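Local coordinates for sensor protein (Geobacter sulfurreducens PCA, PDB 2R78) that probably acts as a histidine kinase of a two-component phosphorelay, passing phosphate from ATP to a histidine, this piece being its sensory PAS domain, at residues G92-L104 with K108-V116. Residues are numbered along the deposited sequence; the frame is centred on the assembly and turned at random.
Sequences GDQLTVELSAHLL and KILGIARDV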
loop_
_atom_site.group_PDB
_atom_site.type_symbol
_atom_site.label_atom_id
_atom_site.label_comp_id
_atom_site.label_asym_id
_atom_site.label_seq_id
_atom_site.Cartn_x
_atom_site.Cartn_y
_atom_site.Cartn_z
ATOM N N GLY B 92 22.655 -13.455 -5.562
ATOM C CA GLY B 92 22.318 -14.519 -6.510
ATOM C C GLY B 92 20.840 -14.877 -6.614
ATOM O O GLY B 92 20.464 -15.730 -7.402
ATOM N N ASP B 93 19.989 -14.236 -5.831
ATOM C CA ASP B 93 18.566 -14.563 -5.887
ATOM C C ASP B 93 17.899 -13.944 -7.130
ATOM O O ASP B 93 18.404 -12.981 -7.700
ATOM C CB ASP B 93 17.888 -14.133 -4.577
ATOM C CG ASP B 93 18.420 -14.922 -3.368
ATOM O OD1 ASP B 93 18.738 -16.117 -3.555
ATOM O OD2 ASP B 93 18.520 -14.354 -2.254
ATOM N N GLN B 94 16.782 -14.537 -7.541
ATOM C CA GLN B 94 15.998 -14.064 -8.683
ATOM C C GLN B 94 14.521 -14.089 -8.287
ATOM O O GLN B 94 14.048 -15.072 -7.729
ATOM C CB GLN B 94 16.247 -14.983 -9.872
ATOM C CG GLN B 94 15.686 -14.532 -11.196
ATOM C CD GLN B 94 16.048 -15.485 -12.356
ATOM O OE1 GLN B 94 17.123 -16.104 -12.377
ATOM N NE2 GLN B 94 15.162 -15.588 -13.325
ATOM N N LEU B 95 13.803 -13.001 -8.527
ATOM C CA LEU B 95 12.368 -13.001 -8.328
ATOM C C LEU B 95 11.718 -12.169 -9.397
ATOM O O LEU B 95 12.337 -11.259 -9.934
ATOM C CB LEU B 95 11.963 -12.472 -6.966
ATOM C CG LEU B 95 12.445 -11.114 -6.476
ATOM C CD1 LEU B 95 11.656 -10.681 -5.220
ATOM C CD2 LEU B 95 13.931 -11.168 -6.173
ATOM N N THR B 96 10.450 -12.456 -9.654
ATOM C CA THR B 96 9.670 -11.697 -10.640
ATOM C C THR B 96 8.586 -10.945 -9.894
ATOM O O THR B 96 7.872 -11.502 -9.052
ATOM C CB THR B 96 9.092 -12.576 -11.747
ATOM O OG1 THR B 96 10.193 -13.186 -12.435
ATOM C CG2 THR B 96 8.309 -11.758 -12.731
ATOM N N VAL B 97 8.537 -9.663 -10.175
ATOM C CA VAL B 97 7.568 -8.780 -9.561
ATOM C C VAL B 97 6.794 -7.998 -10.578
ATOM O O VAL B 97 7.246 -7.802 -11.721
ATOM C CB VAL B 97 8.206 -7.813 -8.571
ATOM C CG1 VAL B 97 8.914 -8.605 -7.453
ATOM C CG2 VAL B 97 9.174 -6.855 -9.263
ATOM N N GLU B 98 5.579 -7.600 -10.198
ATOM C CA GLU B 98 4.844 -6.657 -11.002
ATOM C C GLU B 98 5.066 -5.280 -10.418
ATOM O O GLU B 98 4.762 -5.057 -9.235
ATOM C CB GLU B 98 3.361 -6.938 -10.987
ATOM C CG GLU B 98 2.629 -6.036 -11.938
ATOM C CD GLU B 98 1.137 -6.165 -11.813
ATOM O OE1 GLU B 98 0.581 -5.673 -10.797
ATOM O OE2 GLU B 98 0.539 -6.764 -12.731
ATOM N N LEU B 99 5.547 -4.371 -11.253
ATOM C CA LEU B 99 5.834 -3.016 -10.824
ATOM C C LEU B 99 4.736 -2.061 -11.301
ATOM O O LEU B 99 4.299 -2.143 -12.444
ATOM C CB LEU B 99 7.178 -2.547 -11.385
ATOM C CG LEU B 99 8.446 -3.322 -11.041
ATOM C CD1 LEU B 99 9.645 -2.722 -11.843
ATOM C CD2 LEU B 99 8.745 -3.328 -9.548
ATOM N N SER B 100 4.368 -1.121 -10.440
ATOM C CA SER B 100 3.577 0.034 -10.816
ATOM C C SER B 100 4.395 1.253 -10.413
ATOM O O SER B 100 5.103 1.217 -9.393
ATOM C CB SER B 100 2.240 -0.027 -10.092
ATOM O OG SER B 100 1.586 -1.231 -10.513
ATOM N N ALA B 101 4.398 2.285 -11.245
ATOM C CA ALA B 101 5.106 3.501 -10.875
ATOM C C ALA B 101 4.305 4.686 -11.342
ATOM O O ALA B 101 3.798 4.690 -12.460
ATOM C CB ALA B 101 6.524 3.515 -11.441
ATOM N N HIS B 102 4.167 5.671 -10.454
ATOM C CA HIS B 102 3.331 6.831 -10.677
ATOM C C HIS B 102 4.089 8.110 -10.327
ATOM O O HIS B 102 4.711 8.199 -9.276
ATOM C CB HIS B 102 2.061 6.716 -9.821
ATOM C CG HIS B 102 1.105 5.659 -10.302
ATOM N ND1 HIS B 102 1.144 4.362 -9.856
ATOM C CD2 HIS B 102 0.096 5.713 -11.203
ATOM C CE1 HIS B 102 0.203 3.659 -10.461
ATOM N NE2 HIS B 102 -0.458 4.462 -11.273
ATOM N N LEU B 103 4.056 9.082 -11.229
ATOM C CA LEU B 103 4.637 10.389 -10.967
ATOM C C LEU B 103 3.825 11.090 -9.905
ATOM O O LEU B 103 2.596 11.131 -10.004
ATOM C CB LEU B 103 4.620 11.228 -12.241
ATOM C CG LEU B 103 5.243 12.604 -12.193
ATOM C CD1 LEU B 103 6.751 12.530 -11.909
ATOM C CD2 LEU B 103 4.935 13.257 -13.524
ATOM N N LEU B 104 4.524 11.596 -8.882
ATOM C CA LEU B 104 3.910 12.398 -7.810
ATOM C C LEU B 104 4.013 13.897 -8.112
ATOM O O LEU B 104 4.844 14.314 -8.931
ATOM C CB LEU B 104 4.581 12.119 -6.460
ATOM C CG LEU B 104 4.509 10.680 -5.934
ATOM C CD1 LEU B 104 5.430 10.505 -4.695
ATOM C CD2 LEU B 104 3.101 10.272 -5.633
ATOM N N LYS B 108 8.830 13.568 -7.807
ATOM C CA LYS B 108 9.258 12.236 -7.429
ATOM C C LYS B 108 8.290 11.177 -7.956
ATOM O O LYS B 108 7.201 11.481 -8.469
ATOM C CB LYS B 108 9.440 12.146 -5.923
ATOM C CG LYS B 108 10.555 13.088 -5.427
ATOM C CD LYS B 108 10.588 13.240 -3.936
ATOM C CE LYS B 108 11.301 14.509 -3.498
ATOM N NZ LYS B 108 10.929 15.746 -4.272
ATOM N N ILE B 109 8.732 9.929 -7.847
ATOM C CA ILE B 109 8.010 8.787 -8.370
ATOM C C ILE B 109 7.760 7.767 -7.251
ATOM O O ILE B 109 8.675 7.409 -6.537
ATOM C CB ILE B 109 8.783 8.129 -9.536
ATOM C CG1 ILE B 109 8.890 9.080 -10.729
ATOM C CG2 ILE B 109 8.076 6.849 -9.970
ATOM C CD1 ILE B 109 10.049 8.690 -11.696
ATOM N N LEU B 110 6.489 7.358 -7.120
ATOM C CA LEU B 110 6.064 6.298 -6.200
ATOM C C LEU B 110 6.032 4.985 -6.965
ATOM O O LEU B 110 5.316 4.857 -7.942
ATOM C CB LEU B 110 4.626 6.566 -5.722
ATOM C CG LEU B 110 3.910 5.495 -4.868
ATOM C CD1 LEU B 110 4.505 5.522 -3.500
ATOM C CD2 LEU B 110 2.396 5.743 -4.763
ATOM N N GLY B 111 6.743 3.986 -6.472
ATOM C CA GLY B 111 6.648 2.659 -7.044
ATOM C C GLY B 111 6.061 1.657 -6.069
ATOM O O GLY B 111 6.276 1.748 -4.851
ATOM N N ILE B 112 5.349 0.680 -6.610
ATOM C CA ILE B 112 4.843 -0.444 -5.836
ATOM C C ILE B 112 5.331 -1.724 -6.546
ATOM O O ILE B 112 5.301 -1.792 -7.770
ATOM C CB ILE B 112 3.301 -0.429 -5.792
ATOM C CG1 ILE B 112 2.751 0.859 -5.158
ATOM C CG2 ILE B 112 2.794 -1.575 -4.962
ATOM C CD1 ILE B 112 1.216 1.074 -5.395
ATOM N N ALA B 113 5.808 -2.704 -5.778
ATOM C CA ALA B 113 6.285 -4.002 -6.329
ATOM C C ALA B 113 5.466 -5.092 -5.661
ATOM O O ALA B 113 5.412 -5.138 -4.444
ATOM C CB ALA B 113 7.774 -4.204 -6.019
ATOM N N ARG B 114 4.854 -5.967 -6.454
ATOM C CA ARG B 114 4.031 -7.067 -5.968
ATOM C C ARG B 114 4.575 -8.405 -6.480
ATOM O O ARG B 114 5.064 -8.507 -7.610
ATOM C CB ARG B 114 2.592 -6.933 -6.490
ATOM C CG ARG B 114 1.833 -5.678 -6.055
ATOM C CD ARG B 114 0.384 -5.578 -6.611
ATOM N NE ARG B 114 -0.451 -6.777 -6.349
ATOM C CZ ARG B 114 -1.185 -6.995 -5.243
ATOM N NH1 ARG B 114 -1.182 -6.131 -4.239
ATOM N NH2 ARG B 114 -1.899 -8.110 -5.120
ATOM N N ASP B 115 4.440 -9.460 -5.690
ATOM C CA ASP B 115 4.693 -10.818 -6.239
ATOM C C ASP B 115 3.760 -11.207 -7.379
ATOM O O ASP B 115 2.596 -10.779 -7.396
ATOM C CB ASP B 115 4.586 -11.862 -5.144
ATOM C CG ASP B 115 5.830 -11.910 -4.295
ATOM O OD1 ASP B 115 6.934 -12.057 -4.893
ATOM O OD2 ASP B 115 5.700 -11.803 -3.046
ATOM N N VAL B 116 4.277 -12.024 -8.320
ATOM C CA VAL B 116 3.562 -12.384 -9.564
ATOM C C VAL B 116 4.104 -13.631 -10.265
ATOM O O VAL B 116 5.273 -13.704 -10.682
ATOM C CB VAL B 116 3.647 -11.273 -10.621
ATOM C CG1 VAL B 116 3.399 -9.895 -9.976
ATOM C CG2 VAL B 116 4.961 -11.309 -11.317
HETATM O O HOH W 1 6.650 -13.203 -7.220
HETATM O O HOH W 2 0.040 -7.573 -9.342
HETATM O O HOH W 3 2.720 3.286 -8.227
#
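Glu-98 and Arg-114 face each other in an antiparallel pair bonded in both directions, Glu-98 N reaching Arg-114 O at 2.8 Å. Their side chains run alongside one another and point the same way, yet Glu-98 OE1 stays 4.7 Å from Arg-114 NE, carboxylate and guanidinium planes turned 46° apart. A water bridges them, donating to OE1 and accepting from NE at the guanidinium edge; Arg-114 NH1 forms salt bridges with Asp-22 of its own chain and Asp-22 of the second subunit. Ser-100/Ile-112 and His-102/Leu-110 are likewise doubly bonded, and the three pairs join strands 94-103 and 109-115 as the C-terminal hairpin of the PAS-fold antiparallel sheet. On the face turned to helix 67-76, Ala-101 CB meets Ile-109 CG2 at 4.0 Å. With CG anti to the carbonyl carbon (chi1 -59°), Leu-99 brings CD2 to 3.8 Å from Ala-113 CB. On the opposite face a water in the His-102 ring plane links ND1 to Leu-110 O, while the ring stacks on His-19 of the second subunit. Near the turn Leu-104 N bonds Lys-108 O at 2.7 Å, and the Leu-104 and Leu-110 side chains cross obliquely, Leu-104 CD2 lying 4.0 Å from Leu-110 CB. Cutting Leu-104 back to an alanine is likely to open a gap beside Leu-110 CB.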